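Local coordinates for protein pumilio homolog 23 (Arabidopsis thaliana, PDB 5WZJ) that binds RNA sequence-specifically through pumilio repeats, recognising a sequence of 18S rRNA, and probably regulates translation and mRNA stability, at residues A[266-271]-A[306-311]; A[406-409]-A[413-416]; A[476-479]-A[484-487]; A[512-517]-A[545-550]; A[519-524]-A[562-567]. One frame throughout, in Å; residues are numbered along the deposited sequence.

Contact 1: residues A[266-271]-A[306-311]; sequences GFHIET and FNKVFK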
# COMPACT_ATOMS: atom_id res chain seq x y z
N GLY A 266 0.45 30.98 11.62
CA GLY A 266 1.04 29.86 12.32
C GLY A 266 0.04 28.78 12.68
O GLY A 266 -1.04 29.08 13.19
N PHE A 267 0.37 27.52 12.40
CA PHE A 267 -0.53 26.40 12.70
C PHE A 267 -0.42 26.01 14.17
O PHE A 267 0.66 25.63 14.64
CB PHE A 267 -0.21 25.20 11.81
CG PHE A 267 -0.96 23.95 12.18
CD1 PHE A 267 -2.26 23.75 11.75
CD2 PHE A 267 -0.36 22.97 12.96
CE1 PHE A 267 -2.96 22.60 12.09
CE2 PHE A 267 -1.05 21.82 13.30
CZ PHE A 267 -2.35 21.64 12.86
N HIS A 268 -1.53 26.08 14.89
CA HIS A 268 -1.56 25.84 16.32
C HIS A 268 -2.83 25.05 16.63
O HIS A 268 -3.90 25.37 16.10
CB HIS A 268 -1.52 27.17 17.09
CG HIS A 268 -1.43 27.03 18.58
ND1 HIS A 268 -2.51 27.23 19.41
CD2 HIS A 268 -0.38 26.74 19.39
CE1 HIS A 268 -2.13 27.05 20.67
NE2 HIS A 268 -0.84 26.75 20.68
N ILE A 269 -2.71 24.01 17.45
CA ILE A 269 -3.86 23.24 17.90
C ILE A 269 -4.13 23.62 19.35
O ILE A 269 -3.39 23.21 20.25
CB ILE A 269 -3.63 21.72 17.77
CG1 ILE A 269 -3.24 21.34 16.35
CG2 ILE A 269 -4.88 20.97 18.20
CD1 ILE A 269 -2.79 19.88 16.25
N GLU A 270 -5.20 24.40 19.56
CA GLU A 270 -5.62 24.77 20.91
C GLU A 270 -6.00 23.54 21.72
O GLU A 270 -6.38 22.49 21.18
CB GLU A 270 -6.82 25.73 20.87
CG GLU A 270 -6.57 27.04 20.17
CD GLU A 270 -7.81 27.56 19.45
OE1 GLU A 270 -8.92 27.04 19.74
OE2 GLU A 270 -7.69 28.46 18.59
N THR A 271 -5.93 23.69 23.04
CA THR A 271 -6.05 22.56 23.96
C THR A 271 -7.39 21.83 23.82
O THR A 271 -7.43 20.60 23.85
CB THR A 271 -5.86 23.07 25.39
OG1 THR A 271 -4.54 23.62 25.51
CG2 THR A 271 -6.02 21.95 26.40
N PHE A 306 2.19 15.89 16.93
CA PHE A 306 2.96 15.06 17.85
C PHE A 306 2.88 15.60 19.28
O PHE A 306 2.56 14.88 20.23
CB PHE A 306 4.42 14.98 17.38
CG PHE A 306 5.29 14.05 18.19
CD1 PHE A 306 5.79 14.45 19.42
CD2 PHE A 306 5.63 12.80 17.70
CE1 PHE A 306 6.59 13.59 20.17
CE2 PHE A 306 6.42 11.94 18.44
CZ PHE A 306 6.91 12.34 19.67
N ASN A 307 3.13 16.90 19.44
CA ASN A 307 3.19 17.49 20.78
C ASN A 307 1.81 17.63 21.42
O ASN A 307 1.63 17.29 22.59
CB ASN A 307 3.89 18.84 20.70
CG ASN A 307 5.38 18.70 20.44
OD1 ASN A 307 6.04 17.81 20.98
ND2 ASN A 307 5.92 19.58 19.61
N LYS A 308 0.83 18.15 20.67
CA LYS A 308 -0.44 18.52 21.30
C LYS A 308 -1.46 17.39 21.34
O LYS A 308 -2.35 17.41 22.19
CB LYS A 308 -1.06 19.73 20.58
CG LYS A 308 -0.11 20.92 20.46
CD LYS A 308 0.33 21.46 21.83
CE LYS A 308 1.24 22.70 21.66
NZ LYS A 308 0.53 23.82 20.96
N VAL A 309 -1.37 16.41 20.44
CA VAL A 309 -2.37 15.36 20.35
C VAL A 309 -1.85 14.03 20.89
O VAL A 309 -2.48 13.42 21.75
CB VAL A 309 -2.87 15.21 18.89
CG1 VAL A 309 -3.68 13.94 18.73
CG2 VAL A 309 -3.70 16.44 18.49
N PHE A 310 -0.69 13.59 20.42
CA PHE A 310 -0.27 12.20 20.63
C PHE A 310 0.63 12.01 21.84
O PHE A 310 0.53 10.98 22.52
CB PHE A 310 0.45 11.68 19.38
CG PHE A 310 -0.46 11.57 18.20
CD1 PHE A 310 -1.35 10.51 18.10
CD2 PHE A 310 -0.46 12.55 17.21
CE1 PHE A 310 -2.22 10.41 17.03
CE2 PHE A 310 -1.33 12.44 16.12
CZ PHE A 310 -2.21 11.38 16.04
N LYS A 311 1.52 12.96 22.12
CA LYS A 311 2.47 12.79 23.21
C LYS A 311 1.74 12.52 24.52
O LYS A 311 0.71 13.14 24.81
CB LYS A 311 3.37 14.03 23.33
CG LYS A 311 4.54 13.88 24.32
CD LYS A 311 5.27 15.20 24.56
CE LYS A 311 6.29 15.08 25.71
NZ LYS A 311 7.09 16.33 25.90
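In the superhelical stack of pumilio repeats, the loop leading into helix 271-279 runs past the last turn of helix 299-310, and here H268 and I269 meet K308 and V309. I269 makes the apolar part of the contact. Its CB faces the helix and lies 4.3 Å from CB of K308, while its CD1 reaches on to CG2 of V309 at 4.2 Å. The lysine also brushes the loop backbone, its CG standing 4.0 Å from O of I269.

Beyond CG the K308 chain folds rather than stretching away. Turns at chi2 (-61°) and chi4 (61°) bring NZ up to the imidazole of H268, whose side chain it crosses at about a right angle. NZ lies 3.2 Å from NE2 of H268, approaching the ring obliquely. The main charge partner of this ammonium is E304, one turn back on the same helix. OE2 of E304 forms a salt bridge with K308 NZ and also accepts a hydrogen bond from N of I269, so one carboxylate oxygen ties the loop backbone to the lysine.

V309 is held from other directions too, touching M281 beyond helix 271-279. Its CG1 sits 3.7 Å above the ring plane of F310, over the centre. The helix ends in a wider pi-type turn, in which N of K311 donates to O of F306 at 2.9 Å.

Contact 2: residues A[406-409]-A[413-416]; sequences DYYF and DKST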
# COMPACT_ATOMS: atom_id res chain seq x y z
N ASP A 406 2.85 -15.24 16.11
CA ASP A 406 1.50 -15.51 16.63
C ASP A 406 1.42 -16.87 17.30
O ASP A 406 0.74 -17.02 18.32
CB ASP A 406 0.44 -15.37 15.53
CG ASP A 406 0.74 -16.21 14.29
OD1 ASP A 406 1.91 -16.63 14.12
OD2 ASP A 406 -0.19 -16.44 13.48
N TYR A 407 2.12 -17.88 16.76
CA TYR A 407 2.12 -19.19 17.41
C TYR A 407 2.81 -19.14 18.76
O TYR A 407 2.35 -19.76 19.73
CB TYR A 407 2.78 -20.24 16.52
CG TYR A 407 1.98 -20.60 15.29
CD1 TYR A 407 2.16 -19.91 14.09
CD2 TYR A 407 1.05 -21.64 15.31
CE1 TYR A 407 1.43 -20.23 12.97
CE2 TYR A 407 0.31 -21.97 14.19
CZ TYR A 407 0.50 -21.26 13.02
OH TYR A 407 -0.23 -21.57 11.89
N TYR A 408 3.94 -18.44 18.86
CA TYR A 408 4.64 -18.39 20.13
C TYR A 408 3.83 -17.63 21.18
O TYR A 408 3.72 -18.07 22.33
CB TYR A 408 6.03 -17.76 19.97
CG TYR A 408 6.63 -17.43 21.31
CD1 TYR A 408 7.10 -18.44 22.14
CD2 TYR A 408 6.68 -16.12 21.78
CE1 TYR A 408 7.63 -18.16 23.39
CE2 TYR A 408 7.20 -15.82 23.03
CZ TYR A 408 7.68 -16.84 23.83
OH TYR A 408 8.20 -16.54 25.07
N PHE A 409 3.28 -16.47 20.83
CA PHE A 409 2.55 -15.72 21.85
C PHE A 409 1.18 -16.32 22.13
O PHE A 409 0.61 -16.07 23.20
CB PHE A 409 2.43 -14.25 21.47
CG PHE A 409 3.66 -13.44 21.83
CD1 PHE A 409 3.82 -12.95 23.12
CD2 PHE A 409 4.66 -13.20 20.90
CE1 PHE A 409 4.95 -12.22 23.47
CE2 PHE A 409 5.78 -12.47 21.24
CZ PHE A 409 5.93 -11.98 22.53
N ASP A 413 2.05 -23.22 26.55
CA ASP A 413 3.17 -23.16 27.48
C ASP A 413 4.39 -22.60 26.75
O ASP A 413 5.03 -23.31 25.97
CB ASP A 413 3.47 -24.54 28.06
CG ASP A 413 4.67 -24.55 28.99
OD1 ASP A 413 5.04 -23.47 29.50
OD2 ASP A 413 5.23 -25.64 29.20
N LYS A 414 4.73 -21.34 27.05
CA LYS A 414 5.80 -20.66 26.33
C LYS A 414 7.18 -21.21 26.67
O LYS A 414 8.12 -21.01 25.89
CB LYS A 414 5.75 -19.16 26.59
CG LYS A 414 4.63 -18.48 25.82
CD LYS A 414 4.37 -17.07 26.30
CE LYS A 414 3.10 -16.53 25.68
NZ LYS A 414 1.99 -17.53 25.72
N SER A 415 7.34 -21.90 27.80
CA SER A 415 8.65 -22.42 28.17
C SER A 415 9.05 -23.66 27.37
O SER A 415 10.22 -24.06 27.43
CB SER A 415 8.69 -22.75 29.67
OG SER A 415 7.66 -23.66 30.00
N THR A 416 8.13 -24.26 26.64
CA THR A 416 8.43 -25.45 25.85
C THR A 416 8.23 -25.26 24.35
O THR A 416 8.67 -26.12 23.58
CB THR A 416 7.58 -26.64 26.32
OG1 THR A 416 6.19 -26.35 26.11
CG2 THR A 416 7.80 -26.89 27.81
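The C-terminal end of helix 405-410 is covered by the loop that follows it: K414 reaches back across Y408 to the carbonyl of F409. Its aliphatic chain crosses the Y408 side chain at about a right angle, with CB 3.8 Å from CE1 of the ring and CD passing near OH. O of K414 lies at the ring edge, near its plane. The tyrosine is placed for this by a first torsion of 168°, which sets CG opposite the backbone N.

Farther out the lysine passes the last carbonyls of the helix. CG of K414 is 3.6 Å from O of Y408, and the bend at chi4 (45°) turns NZ to O of F409, where it makes a weak hydrogen bond of 3.2 Å. A positive charge here would probably be favoured by the carbonyls gathered at this end of the helix.

The loop, part of the pumilio superhelix, contains an Asx turn at D413. OD1 of D413 accepts from N of S415 at 3.3 Å and from OG of S415 at 2.7 Å, both donors coming from the same face of the carboxylate. The hydroxyl arrives on the syn side; the amide stands well above the plane. F409 packs against L355 and E356 of helix 351-356, while one face of its ring takes CD2 of Y408, 3.6 Å above the plane and displaced toward the rim.

Contact 3: residues A[476-479]-A[484-487]; sequences LASD and QKRR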
# COMPACT_ATOMS: atom_id res chain seq x y z
N LEU A 476 21.60 -12.35 4.38
CA LEU A 476 22.67 -12.48 3.38
C LEU A 476 23.15 -11.13 2.86
O LEU A 476 24.33 -10.98 2.50
CB LEU A 476 22.18 -13.36 2.22
CG LEU A 476 21.99 -14.83 2.61
CD1 LEU A 476 21.60 -15.65 1.40
CD2 LEU A 476 23.27 -15.40 3.22
N ALA A 477 22.27 -10.12 2.83
CA ALA A 477 22.65 -8.78 2.42
C ALA A 477 23.18 -7.93 3.56
O ALA A 477 23.61 -6.80 3.32
CB ALA A 477 21.45 -8.07 1.77
N SER A 478 23.14 -8.41 4.80
CA SER A 478 23.55 -7.62 5.95
C SER A 478 25.07 -7.48 5.98
O SER A 478 25.78 -8.05 5.15
CB SER A 478 23.06 -8.26 7.25
OG SER A 478 23.80 -9.45 7.51
N ASP A 479 25.60 -6.73 6.95
CA ASP A 479 27.05 -6.77 7.15
C ASP A 479 27.45 -7.75 8.26
O ASP A 479 28.47 -7.54 8.93
CB ASP A 479 27.61 -5.37 7.39
CG ASP A 479 27.25 -4.80 8.74
OD1 ASP A 479 26.27 -5.28 9.34
OD2 ASP A 479 27.94 -3.86 9.20
N GLN A 484 29.76 -16.26 8.92
CA GLN A 484 28.43 -16.49 9.47
C GLN A 484 27.43 -16.76 8.36
O GLN A 484 26.58 -17.66 8.48
CB GLN A 484 28.02 -15.29 10.32
CG GLN A 484 28.89 -15.13 11.60
CD GLN A 484 28.61 -13.85 12.40
OE1 GLN A 484 28.44 -12.78 11.83
NE2 GLN A 484 28.57 -13.98 13.73
N LYS A 485 27.52 -16.00 7.26
CA LYS A 485 26.69 -16.27 6.09
C LYS A 485 26.97 -17.65 5.53
O LYS A 485 26.05 -18.41 5.24
CB LYS A 485 26.92 -15.20 5.02
CG LYS A 485 26.67 -13.77 5.52
CD LYS A 485 26.74 -12.74 4.39
CE LYS A 485 26.43 -11.34 4.92
NZ LYS A 485 26.67 -10.28 3.91
N ARG A 486 28.26 -17.98 5.36
CA ARG A 486 28.64 -19.29 4.84
C ARG A 486 28.09 -20.42 5.72
O ARG A 486 27.59 -21.43 5.20
CB ARG A 486 30.17 -19.37 4.73
CG ARG A 486 30.73 -20.73 4.28
CD ARG A 486 32.26 -20.71 3.98
NE ARG A 486 33.10 -20.60 5.18
CZ ARG A 486 33.80 -19.52 5.53
NH1 ARG A 486 33.77 -18.42 4.77
NH2 ARG A 486 34.55 -19.52 6.63
N ARG A 487 28.16 -20.26 7.04
CA ARG A 487 27.64 -21.30 7.92
C ARG A 487 26.17 -21.58 7.63
O ARG A 487 25.74 -22.74 7.61
CB ARG A 487 27.84 -20.89 9.38
CG ARG A 487 27.19 -21.88 10.36
CD ARG A 487 27.24 -21.39 11.80
NE ARG A 487 26.68 -22.39 12.71
CZ ARG A 487 26.38 -22.15 13.98
NH1 ARG A 487 26.58 -20.93 14.48
NH2 ARG A 487 25.88 -23.12 14.73
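NZ of K485 is held by two backbone carbonyls at once, donating to O of S478 at 2.7 Å and to O of L476 at 2.8 Å. The two bonds differ in direction. At S478 the C=O...donor angle is 152° and the ammonium is tilted moderately from the carbonyl plane; at L476 it comes in from above, 48° out of that plane. Both acceptors belong to the end of helix 468-477 and the turn just after it. The positive charge is likely to suit the negative end of the helix.

The lysine reaches them as a straight rod: from CG outward every torsion is close to 180°, which carries NZ across the whole gap between the two helices. The methylenes pack along the way. CB of K485 lies 4.1 Å from CD2 of L476, and CE is 4.1 Å from OG of S478. That hydroxyl is itself engaged by O of F475 and N of A480, which holds the turn in shape beside the lysine. A leucine in place of K485 would probably leave the carbonyls of L476 and S478 without their shared donor and the turn less firmly fixed to the next helix.

The contact thus staples together helices 468-477 and 482-490, consecutive helices of the seventh pumilio repeat. On the flanks, Q484 and R487 touch helix 445-453, and L476 packs against C512 of helix 503-514.

Contact 4: residues A[512-517]-A[545-550]; sequences CFDACN and LRKLDI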
# COMPACT_ATOMS: atom_id res chain seq x y z
N CYS A 512 21.97 -16.98 -2.36
CA CYS A 512 23.00 -17.87 -1.81
C CYS A 512 24.13 -18.05 -2.80
O CYS A 512 25.31 -17.90 -2.45
CB CYS A 512 22.40 -19.24 -1.47
SG CYS A 512 21.33 -19.24 -0.01
N PHE A 513 23.79 -18.37 -4.05
CA PHE A 513 24.81 -18.57 -5.08
C PHE A 513 25.73 -17.36 -5.18
O PHE A 513 26.96 -17.50 -5.19
CB PHE A 513 24.13 -18.86 -6.43
CG PHE A 513 25.09 -19.28 -7.52
CD1 PHE A 513 25.71 -18.32 -8.31
CD2 PHE A 513 25.35 -20.62 -7.75
CE1 PHE A 513 26.58 -18.70 -9.32
CE2 PHE A 513 26.21 -21.01 -8.77
CZ PHE A 513 26.83 -20.04 -9.55
N ASP A 514 25.15 -16.17 -5.22
CA ASP A 514 25.95 -14.95 -5.34
C ASP A 514 26.89 -14.75 -4.16
O ASP A 514 27.98 -14.21 -4.33
CB ASP A 514 25.03 -13.73 -5.49
CG ASP A 514 24.47 -13.60 -6.90
OD1 ASP A 514 24.96 -14.30 -7.81
OD2 ASP A 514 23.55 -12.78 -7.09
N ALA A 515 26.50 -15.20 -2.97
CA ALA A 515 27.32 -15.01 -1.78
C ALA A 515 28.34 -16.12 -1.54
O ALA A 515 29.06 -16.07 -0.54
CB ALA A 515 26.41 -14.86 -0.55
N CYS A 516 28.44 -17.10 -2.44
CA CYS A 516 29.26 -18.29 -2.25
C CYS A 516 30.60 -18.21 -2.96
O CYS A 516 30.76 -17.53 -3.97
CB CYS A 516 28.53 -19.53 -2.76
SG CYS A 516 27.36 -20.15 -1.63
N ASN A 517 31.55 -18.99 -2.44
CA ASN A 517 32.80 -19.30 -3.10
C ASN A 517 32.57 -20.36 -4.19
O ASN A 517 31.47 -20.90 -4.33
CB ASN A 517 33.82 -19.79 -2.07
CG ASN A 517 33.32 -21.00 -1.25
OD1 ASN A 517 32.69 -21.91 -1.78
ND2 ASN A 517 33.58 -20.98 0.05
N LEU A 545 18.14 -20.93 -14.51
CA LEU A 545 19.06 -21.77 -15.28
C LEU A 545 20.03 -20.92 -16.09
O LEU A 545 21.21 -21.29 -16.22
CB LEU A 545 18.27 -22.71 -16.20
CG LEU A 545 17.47 -23.83 -15.51
CD1 LEU A 545 16.48 -24.50 -16.46
CD2 LEU A 545 18.40 -24.88 -14.92
N ARG A 546 19.58 -19.77 -16.60
CA ARG A 546 20.45 -18.90 -17.39
C ARG A 546 21.43 -18.13 -16.51
O ARG A 546 22.61 -18.00 -16.85
CB ARG A 546 19.61 -17.92 -18.22
CG ARG A 546 19.27 -18.38 -19.63
CD ARG A 546 18.51 -17.31 -20.42
NE ARG A 546 17.09 -17.23 -20.07
CZ ARG A 546 16.54 -16.26 -19.35
NH1 ARG A 546 15.23 -16.28 -19.09
NH2 ARG A 546 17.27 -15.25 -18.89
N LYS A 547 20.95 -17.60 -15.38
CA LYS A 547 21.81 -16.78 -14.53
C LYS A 547 22.94 -17.59 -13.91
O LYS A 547 24.05 -17.07 -13.73
CB LYS A 547 20.97 -16.11 -13.44
CG LYS A 547 21.72 -15.12 -12.56
CD LYS A 547 20.91 -14.85 -11.29
CE LYS A 547 21.37 -13.60 -10.54
NZ LYS A 547 22.45 -13.87 -9.56
N LEU A 548 22.68 -18.85 -13.55
CA LEU A 548 23.71 -19.73 -13.02
C LEU A 548 24.40 -20.55 -14.10
O LEU A 548 25.32 -21.31 -13.78
CB LEU A 548 23.12 -20.66 -11.95
CG LEU A 548 22.99 -20.10 -10.52
CD1 LEU A 548 22.23 -18.78 -10.49
CD2 LEU A 548 22.33 -21.11 -9.57
N ASP A 549 23.99 -20.42 -15.36
CA ASP A 549 24.58 -21.14 -16.49
C ASP A 549 24.62 -22.64 -16.22
O ASP A 549 25.67 -23.29 -16.31
CB ASP A 549 25.97 -20.60 -16.83
CG ASP A 549 26.53 -21.18 -18.12
OD1 ASP A 549 25.75 -21.77 -18.91
OD2 ASP A 549 27.75 -21.06 -18.33
N ILE A 550 23.46 -23.20 -15.86
CA ILE A 550 23.42 -24.60 -15.46
C ILE A 550 23.78 -25.50 -16.64
O ILE A 550 24.46 -26.52 -16.47
CB ILE A 550 22.05 -24.93 -14.85
CG1 ILE A 550 21.84 -24.13 -13.56
CG2 ILE A 550 21.93 -26.42 -14.54
CD1 ILE A 550 22.93 -24.39 -12.49
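Apolar packing comes first, with L548 lying over one face of the F513 ring. CG of L548 sits 3.6 Å from the ring centroid and only 8° off the normal, a CH-pi contact centred on the ring. Its CD2 lies over the same face, displaced toward the rim, 3.6 Å from CD2 of F513. The phenyl group gets there by a first torsion of -172°, which throws the ring out from helix 503-514 toward the other segment. With an alanine here, the branch of L548 would probably lose its whole aromatic floor, leaving a gap also bordered by I524, W560 and Q564, which F513 touches as well.

The charged interaction is next door. NZ of K547 forms a salt bridge with D514, at 2.9 Å from OD2 on the syn side, while OD1 is 3.1 Å away. The two side chains cross nearly at right angles, and a bend at chi4 (-88°) swings the ammonium in front of the carboxylate.

Backbone bonds shape the end of helix 541-547. N of I550 reaches back to O of L545 at 3.0 Å and N of D549 bonds weakly to O of R546; with the positive phi of D549 they make a Schellman motif. The D549 side chain then caps N of G552. Pumilio repeats pack together into a right-handed superhelix, and here such packing joins helix 503-514, in the eighth repeat, to helix 541-547 near the C-terminal end.

Contact 5: residues A[519-524]-A[562-567]; sequences TLREAI and SRQEAK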
# COMPACT_ATOMS: atom_id res chain seq x y z
N THR A 519 33.43 -23.47 -4.42
CA THR A 519 33.03 -24.79 -3.94
C THR A 519 31.52 -24.87 -3.73
O THR A 519 30.88 -25.83 -4.16
CB THR A 519 33.75 -25.11 -2.64
OG1 THR A 519 35.16 -25.10 -2.88
CG2 THR A 519 33.33 -26.47 -2.13
N LEU A 520 30.94 -23.87 -3.07
CA LEU A 520 29.51 -23.94 -2.82
C LEU A 520 28.69 -23.58 -4.06
O LEU A 520 27.58 -24.09 -4.22
CB LEU A 520 29.15 -23.06 -1.62
CG LEU A 520 29.66 -23.66 -0.30
CD1 LEU A 520 29.72 -22.60 0.81
CD2 LEU A 520 28.83 -24.87 0.13
N ARG A 521 29.22 -22.72 -4.93
CA ARG A 521 28.55 -22.47 -6.20
C ARG A 521 28.41 -23.75 -7.01
O ARG A 521 27.36 -24.02 -7.60
CB ARG A 521 29.30 -21.42 -7.02
CG ARG A 521 29.11 -20.03 -6.48
CD ARG A 521 29.71 -19.00 -7.41
NE ARG A 521 29.59 -17.67 -6.83
CZ ARG A 521 29.81 -16.54 -7.48
NH1 ARG A 521 30.18 -16.57 -8.76
NH2 ARG A 521 29.67 -15.38 -6.86
N GLU A 522 29.47 -24.56 -7.03
CA GLU A 522 29.41 -25.84 -7.72
C GLU A 522 28.41 -26.78 -7.08
O GLU A 522 27.66 -27.47 -7.78
CB GLU A 522 30.80 -26.47 -7.76
CG GLU A 522 30.83 -27.74 -8.56
CD GLU A 522 32.23 -28.20 -8.90
OE1 GLU A 522 33.21 -27.57 -8.43
OE2 GLU A 522 32.33 -29.20 -9.64
N ALA A 523 28.37 -26.82 -5.74
CA ALA A 523 27.39 -27.67 -5.07
C ALA A 523 25.96 -27.25 -5.41
O ALA A 523 25.11 -28.10 -5.70
CB ALA A 523 27.62 -27.64 -3.56
N ILE A 524 25.68 -25.94 -5.39
CA ILE A 524 24.35 -25.46 -5.76
C ILE A 524 24.04 -25.81 -7.21
O ILE A 524 22.93 -26.25 -7.55
CB ILE A 524 24.23 -23.94 -5.52
CG1 ILE A 524 24.25 -23.61 -4.03
CG2 ILE A 524 22.95 -23.39 -6.19
CD1 ILE A 524 24.52 -22.14 -3.76
N SER A 562 35.98 -21.87 -14.16
CA SER A 562 36.93 -20.77 -14.29
C SER A 562 36.22 -19.44 -14.52
O SER A 562 36.72 -18.40 -14.08
CB SER A 562 37.93 -21.05 -15.41
OG SER A 562 37.27 -21.26 -16.63
N ARG A 563 35.06 -19.44 -15.18
CA ARG A 563 34.30 -18.19 -15.26
C ARG A 563 33.69 -17.82 -13.92
O ARG A 563 33.65 -16.63 -13.55
CB ARG A 563 33.23 -18.28 -16.35
CG ARG A 563 33.80 -18.60 -17.73
CD ARG A 563 32.83 -18.29 -18.84
NE ARG A 563 32.64 -16.85 -18.99
CZ ARG A 563 32.00 -16.29 -20.01
NH1 ARG A 563 31.49 -17.06 -20.97
NH2 ARG A 563 31.86 -14.98 -20.08
N GLN A 564 33.24 -18.81 -13.14
CA GLN A 564 32.68 -18.52 -11.82
C GLN A 564 33.76 -18.03 -10.86
O GLN A 564 33.56 -17.05 -10.14
CB GLN A 564 31.98 -19.75 -11.26
CG GLN A 564 30.66 -20.08 -11.96
CD GLN A 564 29.61 -18.99 -11.81
OE1 GLN A 564 29.56 -18.28 -10.81
NE2 GLN A 564 28.76 -18.84 -12.83
N GLU A 565 34.91 -18.71 -10.84
CA GLU A 565 36.01 -18.30 -9.96
C GLU A 565 36.49 -16.89 -10.27
O GLU A 565 37.07 -16.23 -9.40
CB GLU A 565 37.17 -19.30 -10.05
N ALA A 566 36.24 -16.39 -11.49
CA ALA A 566 36.59 -15.03 -11.84
C ALA A 566 35.57 -13.99 -11.38
O ALA A 566 35.72 -12.82 -11.72
CB ALA A 566 36.77 -14.91 -13.36
N LYS A 567 34.55 -14.39 -10.62
CA LYS A 567 33.50 -13.45 -10.20
C LYS A 567 33.56 -13.12 -8.71
O LYS A 567 33.60 -14.02 -7.87
CB LYS A 567 32.13 -14.01 -10.57
CG LYS A 567 31.87 -14.04 -12.06
CD LYS A 567 30.51 -14.61 -12.40
CE LYS A 567 30.32 -14.67 -13.92
NZ LYS A 567 28.91 -14.95 -14.32
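R521, on helix 518-530 near the C-terminal end of the pumilio superhelix, spans the gap to Q564 and K567 at the close of helix 557-565. Its CB is directed at that helix, and the chain runs extended from CG to NE, touching W560 as it goes. CD passes 3.5 Å from OE1 of Q564. NE is turned to the end of helix 503-514, making weak hydrogen bonds with O of F513 and O of C516, and NH2 donates to O of D514. Together these carbonyls probably hold the guanidinium's rotation, with NH1 turned to the other helix.

NH1 donates to OE1 of Q564 at 2.7 Å. The approach is nearly along the C=O axis (164°), although the N-H...O angle is only 136°, and OE1 lies 24° out of the guanidinium plane. The amide and guanidinium planes are steeply inclined to each other, so they meet without stacking. Q564 presents its oxygen because its chain is bent at chi2, folding the amide back to the arginine.

The same edge of the guanidinium meets K567, whose CB is 3.7 Å from NH1 of R521. Extended beyond CG, that lysine carries its own charge away, keeping its NZ 5.9 Å from NH1 of R521. The turn bringing K567 into place is held by its backbone N, which donates to O of Q564 at 2.9 Å.

The five contacts follow the curve of the superhelix, with contact 1 far from the C-terminal group: its centre is about 55 Å from that of contact 4 and 60 Å from that of contact 5. Contact 2 stands between, its centre about 28 Å from that of contact 3. Contacts 3, 4 and 5 form one packed cluster. R486 of contact 3 touches N517 and L520, and contacts 4 and 5, centres about 8 Å apart, interleave along the chain, with CE1 of F513 lying 3.4 Å from OE1 of Q564. Nearest atoms to the bound RNA are about 6 Å away in contact 4, 7 Å in contact 2 and 10 to 12 Å in the others.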